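Local atomic coordinates of glutathione S-transferase delta (Bombyx mori, PDB entry 3VK9), a protein that probably catalyses the conjugation of glutathione to electrophilic compounds, working as a homodimeric delta-class glutathione transferase. Residues F101-Y113 / K128-F142. Numbering follows the deposited sequence.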
ATOM      1  N   PHE A 101       0.601  -5.952  -1.456  1.00 11.60           N
ATOM      2  CA  PHE A 101      -0.379  -6.804  -2.128  1.00  7.80           C
ATOM      3  C   PHE A 101      -1.748  -6.663  -1.458  1.00  6.01           C
ATOM      4  O   PHE A 101      -2.776  -6.542  -2.121  1.00 10.40           O
ATOM      5  CB  PHE A 101       0.077  -8.261  -2.073  1.00 10.34           C
ATOM      6  CG  PHE A 101      -0.985  -9.249  -2.471  1.00  8.33           C
ATOM      7  CD1 PHE A 101      -1.329  -9.428  -3.820  1.00  8.22           C
ATOM      8  CD2 PHE A 101      -1.614 -10.034  -1.508  1.00 11.60           C
ATOM      9  CE1 PHE A 101      -2.298 -10.360  -4.192  1.00 10.81           C
ATOM     10  CE2 PHE A 101      -2.593 -10.962  -1.867  1.00  6.66           C
ATOM     11  CZ  PHE A 101      -2.935 -11.118  -3.219  1.00 11.07           C
ATOM     12  N   ASP A 102      -1.749  -6.699  -0.131  1.00  9.87           N
ATOM     13  CA  ASP A 102      -2.967  -6.545   0.650  1.00  9.59           C
ATOM     14  C   ASP A 102      -3.699  -5.222   0.337  1.00 11.12           C
ATOM     15  O   ASP A 102      -4.857  -5.231  -0.105  1.00 12.05           O
ATOM     16  CB  ASP A 102      -2.661  -6.651   2.151  1.00  9.08           C
ATOM     17  CG  ASP A 102      -3.918  -6.541   3.010  1.00 18.54           C
ATOM     18  OD1 ASP A 102      -4.973  -7.083   2.576  1.00 15.26           O
ATOM     19  OD2 ASP A 102      -3.841  -5.913   4.097  1.00 12.53           O
ATOM     20  N   ILE A 103      -3.036  -4.087   0.537  1.00 12.96           N
ATOM     21  CA  ILE A 103      -3.715  -2.805   0.318  1.00  7.09           C
ATOM     22  C   ILE A 103      -4.046  -2.519  -1.167  1.00  6.58           C
ATOM     23  O   ILE A 103      -5.156  -2.104  -1.488  1.00  6.90           O
ATOM     24  CB  ILE A 103      -2.927  -1.612   0.916  1.00 10.92           C
ATOM     25  CG1 ILE A 103      -3.778  -0.334   0.852  1.00 10.10           C
ATOM     26  CG2 ILE A 103      -1.579  -1.437   0.205  1.00  9.70           C
ATOM     27  CD1 ILE A 103      -3.208   0.862   1.639  1.00  7.78           C
ATOM     28  N   GLY A 104      -3.087  -2.748  -2.054  1.00  6.57           N
ATOM     29  CA  GLY A 104      -3.217  -2.338  -3.445  1.00  9.93           C
ATOM     30  C   GLY A 104      -3.949  -3.308  -4.347  1.00 14.18           C
ATOM     31  O   GLY A 104      -4.460  -2.938  -5.406  1.00 10.99           O
ATOM     32  N   THR A 105      -4.010  -4.561  -3.925  1.00 10.59           N
ATOM     33  CA  THR A 105      -4.608  -5.580  -4.765  1.00 13.66           C
ATOM     34  C   THR A 105      -5.786  -6.287  -4.106  1.00 15.50           C
ATOM     35  O   THR A 105      -6.923  -6.114  -4.539  1.00  9.71           O
ATOM     36  CB  THR A 105      -3.566  -6.621  -5.232  1.00 14.67           C
ATOM     37  OG1 THR A 105      -2.531  -5.955  -5.974  1.00 12.63           O
ATOM     38  CG2 THR A 105      -4.220  -7.693  -6.121  1.00 13.37           C
ATOM     39  N   LEU A 106      -5.530  -7.067  -3.060  1.00 12.70           N
ATOM     40  CA  LEU A 106      -6.589  -7.891  -2.489  0.65 16.36           C
ATOM     41  C   LEU A 106      -7.703  -7.044  -1.886  1.00 16.30           C
ATOM     42  O   LEU A 106      -8.868  -7.147  -2.290  1.00 13.75           O
ATOM     43  CB  LEU A 106      -6.044  -8.899  -1.466  0.65 15.12           C
ATOM     44  CG  LEU A 106      -7.014 -10.052  -1.180  0.65 11.92           C
ATOM     45  CD1 LEU A 106      -6.287 -11.380  -1.165  0.65 13.05           C
ATOM     46  CD2 LEU A 106      -7.809  -9.838   0.117  0.65  9.83           C
ATOM     47  N   TYR A 107      -7.357  -6.195  -0.934  1.00  8.79           N
ATOM     48  CA  TYR A 107      -8.402  -5.439  -0.272  1.00  7.07           C
ATOM     49  C   TYR A 107      -8.988  -4.370  -1.199  1.00 11.45           C
ATOM     50  O   TYR A 107     -10.180  -4.087  -1.164  1.00 14.20           O
ATOM     51  CB  TYR A 107      -7.931  -4.852   1.065  1.00 14.01           C
ATOM     52  CG  TYR A 107      -9.083  -4.230   1.807  1.00 16.85           C
ATOM     53  CD1 TYR A 107      -9.956  -5.012   2.541  1.00 23.20           C
ATOM     54  CD2 TYR A 107      -9.331  -2.874   1.728  1.00 27.74           C
ATOM     55  CE1 TYR A 107     -11.043  -4.455   3.197  1.00 28.29           C
ATOM     56  CE2 TYR A 107     -10.423  -2.304   2.385  1.00 36.45           C
ATOM     57  CZ  TYR A 107     -11.268  -3.105   3.119  1.00 29.70           C
ATOM     58  OH  TYR A 107     -12.345  -2.554   3.777  1.00 43.57           O
ATOM     59  N   GLN A 108      -8.159  -3.811  -2.065  1.00 12.39           N
ATOM     60  CA  GLN A 108      -8.649  -2.830  -3.023  1.00 17.77           C
ATOM     61  C   GLN A 108      -9.704  -3.453  -3.926  1.00 12.51           C
ATOM     62  O   GLN A 108     -10.751  -2.869  -4.164  1.00 13.23           O
ATOM     63  CB  GLN A 108      -7.495  -2.273  -3.861  1.00 14.36           C
ATOM     64  CG  GLN A 108      -7.924  -1.186  -4.819  1.00 20.82           C
ATOM     65  CD  GLN A 108      -8.463   0.034  -4.087  1.00 30.59           C
ATOM     66  OE1 GLN A 108      -7.748   0.676  -3.305  1.00 32.40           O
ATOM     67  NE2 GLN A 108      -9.736   0.348  -4.321  1.00 28.18           N
ATOM     68  N   ARG A 109      -9.419  -4.646  -4.430  1.00 17.25           N
ATOM     69  CA  ARG A 109     -10.335  -5.302  -5.345  1.00 17.31           C
ATOM     70  C   ARG A 109     -11.612  -5.663  -4.632  1.00 14.28           C
ATOM     71  O   ARG A 109     -12.699  -5.489  -5.185  1.00 12.26           O
ATOM     72  CB  ARG A 109      -9.683  -6.533  -5.981  1.00 16.10           C
ATOM     73  CG  ARG A 109      -8.644  -6.123  -7.000  1.00 19.82           C
ATOM     74  CD  ARG A 109      -7.864  -7.285  -7.537  1.00 21.67           C
ATOM     75  NE  ARG A 109      -6.881  -6.815  -8.502  1.00 22.86           N
ATOM     76  CZ  ARG A 109      -6.329  -7.585  -9.426  1.00 23.44           C
ATOM     77  NH1 ARG A 109      -6.686  -8.855  -9.511  1.00 19.44           N
ATOM     78  NH2 ARG A 109      -5.437  -7.083 -10.271  1.00 22.97           N
ATOM     79  N   PHE A 110     -11.474  -6.146  -3.398  1.00 12.81           N
ATOM     80  CA  PHE A 110     -12.630  -6.498  -2.593  1.00  9.10           C
ATOM     81  C   PHE A 110     -13.486  -5.280  -2.322  1.00  9.15           C
ATOM     82  O   PHE A 110     -14.686  -5.316  -2.511  1.00 13.65           O
ATOM     83  CB  PHE A 110     -12.236  -7.151  -1.263  1.00 10.10           C
ATOM     84  CG  PHE A 110     -13.401  -7.312  -0.305  1.00 16.70           C
ATOM     85  CD1 PHE A 110     -14.412  -8.228  -0.565  1.00 18.77           C
ATOM     86  CD2 PHE A 110     -13.496  -6.522   0.842  1.00 16.68           C
ATOM     87  CE1 PHE A 110     -15.502  -8.378   0.315  1.00 19.30           C
ATOM     88  CE2 PHE A 110     -14.576  -6.660   1.717  1.00 17.66           C
ATOM     89  CZ  PHE A 110     -15.579  -7.594   1.453  1.00 14.14           C
ATOM     90  N   SER A 111     -12.849  -4.214  -1.854  1.00 11.24           N
ATOM     91  CA  SER A 111     -13.505  -2.933  -1.662  1.00 13.17           C
ATOM     92  C   SER A 111     -14.268  -2.515  -2.925  1.00 19.08           C
ATOM     93  O   SER A 111     -15.460  -2.175  -2.858  1.00 17.22           O
ATOM     94  CB  SER A 111     -12.457  -1.879  -1.285  1.00 16.42           C
ATOM     95  OG  SER A 111     -13.054  -0.613  -1.103  1.00 27.44           O
ATOM     96  N   ASP A 112     -13.594  -2.556  -4.074  1.00 16.78           N
ATOM     97  CA  ASP A 112     -14.209  -2.123  -5.340  1.00 13.03           C
ATOM     98  C   ASP A 112     -15.445  -2.935  -5.691  1.00 12.47           C
ATOM     99  O   ASP A 112     -16.430  -2.417  -6.239  1.00 12.74           O
ATOM    100  CB  ASP A 112     -13.208  -2.185  -6.502  1.00 20.03           C
ATOM    101  CG  ASP A 112     -12.165  -1.078  -6.435  1.00 33.43           C
ATOM    102  OD1 ASP A 112     -12.340  -0.139  -5.624  1.00 34.44           O
ATOM    103  OD2 ASP A 112     -11.172  -1.148  -7.194  1.00 41.40           O
ATOM    104  N   TYR A 113     -15.387  -4.218  -5.365  1.00 14.31           N
ATOM    105  CA  TYR A 113     -16.458  -5.142  -5.688  1.00 15.28           C
ATOM    106  C   TYR A 113     -17.639  -5.004  -4.733  1.00 15.38           C
ATOM    107  O   TYR A 113     -18.800  -4.967  -5.157  1.00 15.61           O
ATOM    108  CB  TYR A 113     -15.921  -6.580  -5.613  1.00 16.38           C
ATOM    109  CG  TYR A 113     -17.005  -7.619  -5.709  1.00 19.12           C
ATOM    110  CD1 TYR A 113     -17.754  -7.753  -6.873  1.00 19.40           C
ATOM    111  CD2 TYR A 113     -17.276  -8.477  -4.643  1.00 19.58           C
ATOM    112  CE1 TYR A 113     -18.750  -8.703  -6.978  1.00 16.75           C
ATOM    113  CE2 TYR A 113     -18.272  -9.441  -4.744  1.00 17.99           C
ATOM    114  CZ  TYR A 113     -19.003  -9.547  -5.914  1.00 18.38           C
ATOM    115  OH  TYR A 113     -20.002 -10.498  -6.038  1.00 17.69           O
ATOM    116  N   LYS A 128     -15.747  -7.181 -11.667  1.00 18.79           N
ATOM    117  CA  LYS A 128     -15.120  -6.879 -10.385  1.00 16.29           C
ATOM    118  C   LYS A 128     -15.019  -8.137  -9.507  1.00 16.58           C
ATOM    119  O   LYS A 128     -14.049  -8.303  -8.773  1.00 20.71           O
ATOM    120  CB  LYS A 128     -15.847  -5.740  -9.671  1.00 14.82           C
ATOM    121  CG  LYS A 128     -15.721  -4.393 -10.370  1.00 22.11           C
ATOM    122  CD  LYS A 128     -16.649  -3.351  -9.738  1.00 30.80           C
ATOM    123  CE  LYS A 128     -16.649  -2.026 -10.503  1.00 36.99           C
ATOM    124  NZ  LYS A 128     -15.277  -1.461 -10.666  1.00 36.32           N
ATOM    125  N   ASN A 129     -16.007  -9.030  -9.601  1.00 19.45           N
ATOM    126  CA  ASN A 129     -15.938 -10.317  -8.903  1.00 18.87           C
ATOM    127  C   ASN A 129     -14.700 -11.078  -9.352  1.00 18.01           C
ATOM    128  O   ASN A 129     -13.909 -11.540  -8.530  1.00 15.66           O
ATOM    129  CB  ASN A 129     -17.184 -11.166  -9.171  1.00 23.00           C
ATOM    130  CG  ASN A 129     -17.197 -12.463  -8.358  1.00 20.68           C
ATOM    131  OD1 ASN A 129     -16.314 -13.317  -8.501  1.00 20.39           O
ATOM    132  ND2 ASN A 129     -18.206 -12.615  -7.504  1.00 20.78           N
ATOM    133  N   GLU A 130     -14.528 -11.187 -10.667  1.00 15.62           N
ATOM    134  CA  GLU A 130     -13.375 -11.885 -11.224  1.00 17.79           C
ATOM    135  C   GLU A 130     -12.027 -11.304 -10.771  1.00 16.88           C
ATOM    136  O   GLU A 130     -11.069 -12.044 -10.544  1.00 21.61           O
ATOM    137  CB  GLU A 130     -13.466 -11.953 -12.753  1.00 22.17           C
ATOM    138  CG  GLU A 130     -14.470 -12.991 -13.238  1.00 42.11           C
ATOM    139  CD  GLU A 130     -14.222 -14.375 -12.638  1.00 53.59           C
ATOM    140  OE1 GLU A 130     -15.208 -15.021 -12.219  1.00 61.30           O
ATOM    141  OE2 GLU A 130     -13.047 -14.817 -12.586  1.00 50.67           O
ATOM    142  N   LYS A 131     -11.955  -9.986 -10.626  1.00 16.52           N
ATOM    143  CA  LYS A 131     -10.724  -9.366 -10.158  1.00 19.33           C
ATOM    144  C   LYS A 131     -10.415  -9.828  -8.729  1.00 20.72           C
ATOM    145  O   LYS A 131      -9.255 -10.036  -8.372  1.00 17.61           O
ATOM    146  CB  LYS A 131     -10.809  -7.838 -10.249  1.00 15.51           C
ATOM    147  CG  LYS A 131     -10.717  -7.294 -11.674  1.00 23.41           C
ATOM    148  CD  LYS A 131      -9.426  -6.507 -11.869  1.00 32.77           C
ATOM    149  CE  LYS A 131      -9.067  -6.362 -13.357  1.00 43.74           C
ATOM    150  NZ  LYS A 131      -8.439  -7.593 -13.936  1.00 44.12           N
ATOM    151  N   VAL A 132     -11.452  -9.997  -7.915  1.00 14.27           N
ATOM    152  CA  VAL A 132     -11.247 -10.538  -6.576  1.00 15.60           C
ATOM    153  C   VAL A 132     -10.782 -12.002  -6.645  1.00 18.84           C
ATOM    154  O   VAL A 132      -9.878 -12.401  -5.912  1.00 11.20           O
ATOM    155  CB  VAL A 132     -12.515 -10.447  -5.705  1.00 15.86           C
ATOM    156  CG1 VAL A 132     -12.255 -11.082  -4.339  1.00 13.59           C
ATOM    157  CG2 VAL A 132     -12.945  -9.006  -5.548  1.00 18.64           C
ATOM    158  N   GLN A 133     -11.400 -12.793  -7.526  1.00  9.78           N
ATOM    159  CA  GLN A 133     -10.988 -14.188  -7.697  1.00 17.79           C
ATOM    160  C   GLN A 133      -9.495 -14.235  -8.048  1.00 14.61           C
ATOM    161  O   GLN A 133      -8.751 -15.060  -7.519  1.00 15.24           O
ATOM    162  CB  GLN A 133     -11.817 -14.899  -8.786  1.00 17.26           C
ATOM    163  CG  GLN A 133     -13.345 -14.866  -8.552  1.00 15.03           C
ATOM    164  CD  GLN A 133     -13.783 -15.645  -7.308  1.00 13.88           C
ATOM    165  OE1 GLN A 133     -13.041 -16.483  -6.791  1.00 14.89           O
ATOM    166  NE2 GLN A 133     -14.999 -15.370  -6.827  1.00 16.84           N
ATOM    167  N   GLU A 134      -9.058 -13.349  -8.943  1.00 13.53           N
ATOM    168  CA  GLU A 134      -7.651 -13.342  -9.357  1.00 14.51           C
ATOM    169  C   GLU A 134      -6.727 -12.954  -8.195  1.00 13.06           C
ATOM    170  O   GLU A 134      -5.601 -13.433  -8.098  1.00 14.96           O
ATOM    171  CB  GLU A 134      -7.424 -12.390 -10.539  1.00 19.18           C
ATOM    172  CG  GLU A 134      -8.226 -12.716 -11.782  1.00 29.17           C
ATOM    173  CD  GLU A 134      -8.169 -11.605 -12.829  1.00 39.38           C
ATOM    174  OE1 GLU A 134      -7.575 -10.532 -12.546  1.00 41.30           O
ATOM    175  OE2 GLU A 134      -8.721 -11.811 -13.937  1.00 38.24           O
ATOM    176  N   ALA A 135      -7.186 -12.062  -7.327  1.00 14.84           N
ATOM    177  CA  ALA A 135      -6.373 -11.717  -6.168  1.00 16.70           C
ATOM    178  C   ALA A 135      -6.219 -12.951  -5.259  1.00 15.06           C
ATOM    179  O   ALA A 135      -5.141 -13.234  -4.741  1.00 12.06           O
ATOM    180  CB  ALA A 135      -6.982 -10.572  -5.426  1.00 12.91           C
ATOM    181  N   LEU A 136      -7.305 -13.694  -5.100  1.00 11.55           N
ATOM    182  CA  LEU A 136      -7.293 -14.897  -4.283  1.00  8.26           C
ATOM    183  C   LEU A 136      -6.441 -15.999  -4.900  1.00 11.79           C
ATOM    184  O   LEU A 136      -5.807 -16.766  -4.187  1.00 13.72           O
ATOM    185  CB  LEU A 136      -8.723 -15.400  -4.058  1.00 13.92           C
ATOM    186  CG  LEU A 136      -9.583 -14.632  -3.042  1.00 18.81           C
ATOM    187  CD1 LEU A 136     -11.075 -15.017  -3.150  1.00 13.65           C
ATOM    188  CD2 LEU A 136      -9.065 -14.860  -1.628  1.00 17.13           C
ATOM    189  N   GLN A 137      -6.460 -16.094  -6.224  1.00 10.54           N
ATOM    190  CA  GLN A 137      -5.611 -17.047  -6.928  1.00 10.25           C
ATOM    191  C   GLN A 137      -4.131 -16.737  -6.698  1.00  8.98           C
ATOM    192  O   GLN A 137      -3.327 -17.638  -6.479  1.00 16.33           O
ATOM    193  CB  GLN A 137      -5.938 -17.055  -8.426  1.00 17.89           C
ATOM    194  CG  GLN A 137      -7.264 -17.735  -8.739  1.00 31.08           C
ATOM    195  CD  GLN A 137      -7.912 -17.233 -10.024  1.00 34.25           C
ATOM    196  OE1 GLN A 137      -7.235 -16.714 -10.922  1.00 32.63           O
ATOM    197  NE2 GLN A 137      -9.236 -17.379 -10.111  1.00 26.47           N
ATOM    198  N   LEU A 138      -3.782 -15.458  -6.733  1.00  9.22           N
ATOM    199  CA  LEU A 138      -2.427 -15.020  -6.393  1.00  9.64           C
ATOM    200  C   LEU A 138      -2.068 -15.396  -4.951  1.00 12.26           C
ATOM    201  O   LEU A 138      -0.961 -15.881  -4.681  1.00 13.99           O
ATOM    202  CB  LEU A 138      -2.279 -13.512  -6.604  1.00 12.79           C
ATOM    203  CG  LEU A 138      -2.275 -13.057  -8.075  1.00 19.93           C
ATOM    204  CD1 LEU A 138      -2.379 -11.526  -8.179  1.00 11.26           C
ATOM    205  CD2 LEU A 138      -1.023 -13.552  -8.794  1.00 20.27           C
ATOM    206  N   LEU A 139      -3.007 -15.195  -4.028  1.00 10.72           N
ATOM    207  CA  LEU A 139      -2.759 -15.524  -2.623  1.00 12.21           C
ATOM    208  C   LEU A 139      -2.536 -17.028  -2.510  1.00 14.75           C
ATOM    209  O   LEU A 139      -1.633 -17.499  -1.815  1.00 10.51           O
ATOM    210  CB  LEU A 139      -3.946 -15.103  -1.742  1.00  8.90           C
ATOM    211  CG  LEU A 139      -3.818 -15.390  -0.246  1.00 10.06           C
ATOM    212  CD1 LEU A 139      -2.482 -14.895   0.309  1.00  9.43           C
ATOM    213  CD2 LEU A 139      -4.974 -14.776   0.552  1.00 10.09           C
ATOM    214  N   ASP A 140      -3.367 -17.771  -3.225  1.00 15.63           N
ATOM    215  CA  ASP A 140      -3.303 -19.224  -3.168  1.00 15.52           C
ATOM    216  C   ASP A 140      -1.934 -19.691  -3.696  1.00 14.21           C
ATOM    217  O   ASP A 140      -1.356 -20.647  -3.179  1.00 15.56           O
ATOM    218  CB  ASP A 140      -4.470 -19.828  -3.949  1.00 11.08           C
ATOM    219  CG  ASP A 140      -4.642 -21.328  -3.689  1.00 16.56           C
ATOM    220  OD1 ASP A 140      -5.032 -21.698  -2.574  1.00 11.70           O
ATOM    221  OD2 ASP A 140      -4.410 -22.121  -4.610  1.00 22.55           O
ATOM    222  N   LYS A 141      -1.395 -18.987  -4.691  1.00 16.66           N
ATOM    223  CA  LYS A 141      -0.064 -19.320  -5.207  0.53 17.21           C
ATOM    224  C   LYS A 141       1.021 -18.993  -4.184  1.00 17.28           C
ATOM    225  O   LYS A 141       1.894 -19.828  -3.921  1.00 20.92           O
ATOM    226  CB  LYS A 141       0.226 -18.607  -6.531  0.53 20.09           C
ATOM    227  CG  LYS A 141       0.824 -19.509  -7.620  0.53 21.67           C
ATOM    228  CD  LYS A 141       2.125 -20.158  -7.172  0.53 21.66           C
ATOM    229  CE  LYS A 141       2.916 -20.742  -8.343  0.53 19.23           C
ATOM    230  NZ  LYS A 141       2.392 -22.065  -8.818  0.53 23.81           N
ATOM    231  N   PHE A 142       0.960 -17.792  -3.599  1.00 16.05           N
ATOM    232  CA  PHE A 142       1.900 -17.379  -2.553  1.00 15.66           C
ATOM    233  C   PHE A 142       1.990 -18.430  -1.447  1.00 19.85           C
ATOM    234  O   PHE A 142       3.029 -18.593  -0.815  1.00 20.52           O
ATOM    235  CB  PHE A 142       1.473 -16.050  -1.911  1.00 18.46           C
ATOM    236  CG  PHE A 142       1.346 -14.908  -2.884  1.00 16.37           C
ATOM    237  CD1 PHE A 142       2.008 -14.932  -4.107  1.00 15.39           C
ATOM    238  CD2 PHE A 142       0.553 -13.818  -2.583  1.00  8.92           C
ATOM    239  CE1 PHE A 142       1.872 -13.881  -5.004  1.00 15.16           C
ATOM    240  CE2 PHE A 142       0.420 -12.768  -3.475  1.00 15.22           C
ATOM    241  CZ  PHE A 142       1.082 -12.806  -4.689  1.00 13.45           C
TER
HETATM  242  O   HOH W   1     -12.743  -6.018  -7.806  1.00 17.51           O
HETATM  243  O   HOH W   2     -16.106  -0.178  -7.902  1.00 26.96           O
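The ring of F101 is a knob pushed into the hollow between A135, L138, L139 and F142. F142 meets it in a T-shaped (edge-to-face) stack, CE2 over the middle of the F101 face and the planes at 79°; at the ring's edge, F101 CZ lies 3.4 Å from A135 O. With CG anti to the backbone N (chi1 168°), the F101 ring reaches helix 128-142. A135, being small, probably allows the close approach here: its CB rests 4.0 Å from L106 CA, beside T105 CG2. R109 is the second knob, seated among K131, V132, E134 and A135. Its extended chain carries NH1 to K131 O (3.0 Å), which also accepts from A135 N on the opposite face of its carbonyl plane, and to a longer salt bridge with E134 OE1. T105 CG2 and K131 CD cover opposite faces of the guanidinium. With alanine in place of R109, the hollow would probably be left unfilled and E134 OE1 without its charge partner from the other helix. This is the antiparallel hairpin of the first two helices of the all-helical GST C-terminal domain, 89-119 and 126-142; the axes of 101-113 and 128-142 come within 8.6 Å. Toward the interhelical turn, V132 CG2 packs against R109 O and Y113 CB, and a water joins R109 O to K128 O. N129 CA sits over one face of the Y113 ring in a CH-pi contact; N129 ND2 donates to Y113 OH (3.1 Å), which also bonds D172. At the far end, Q51 of the second subunit packs on F101 and L138 and bonds T105 OG1.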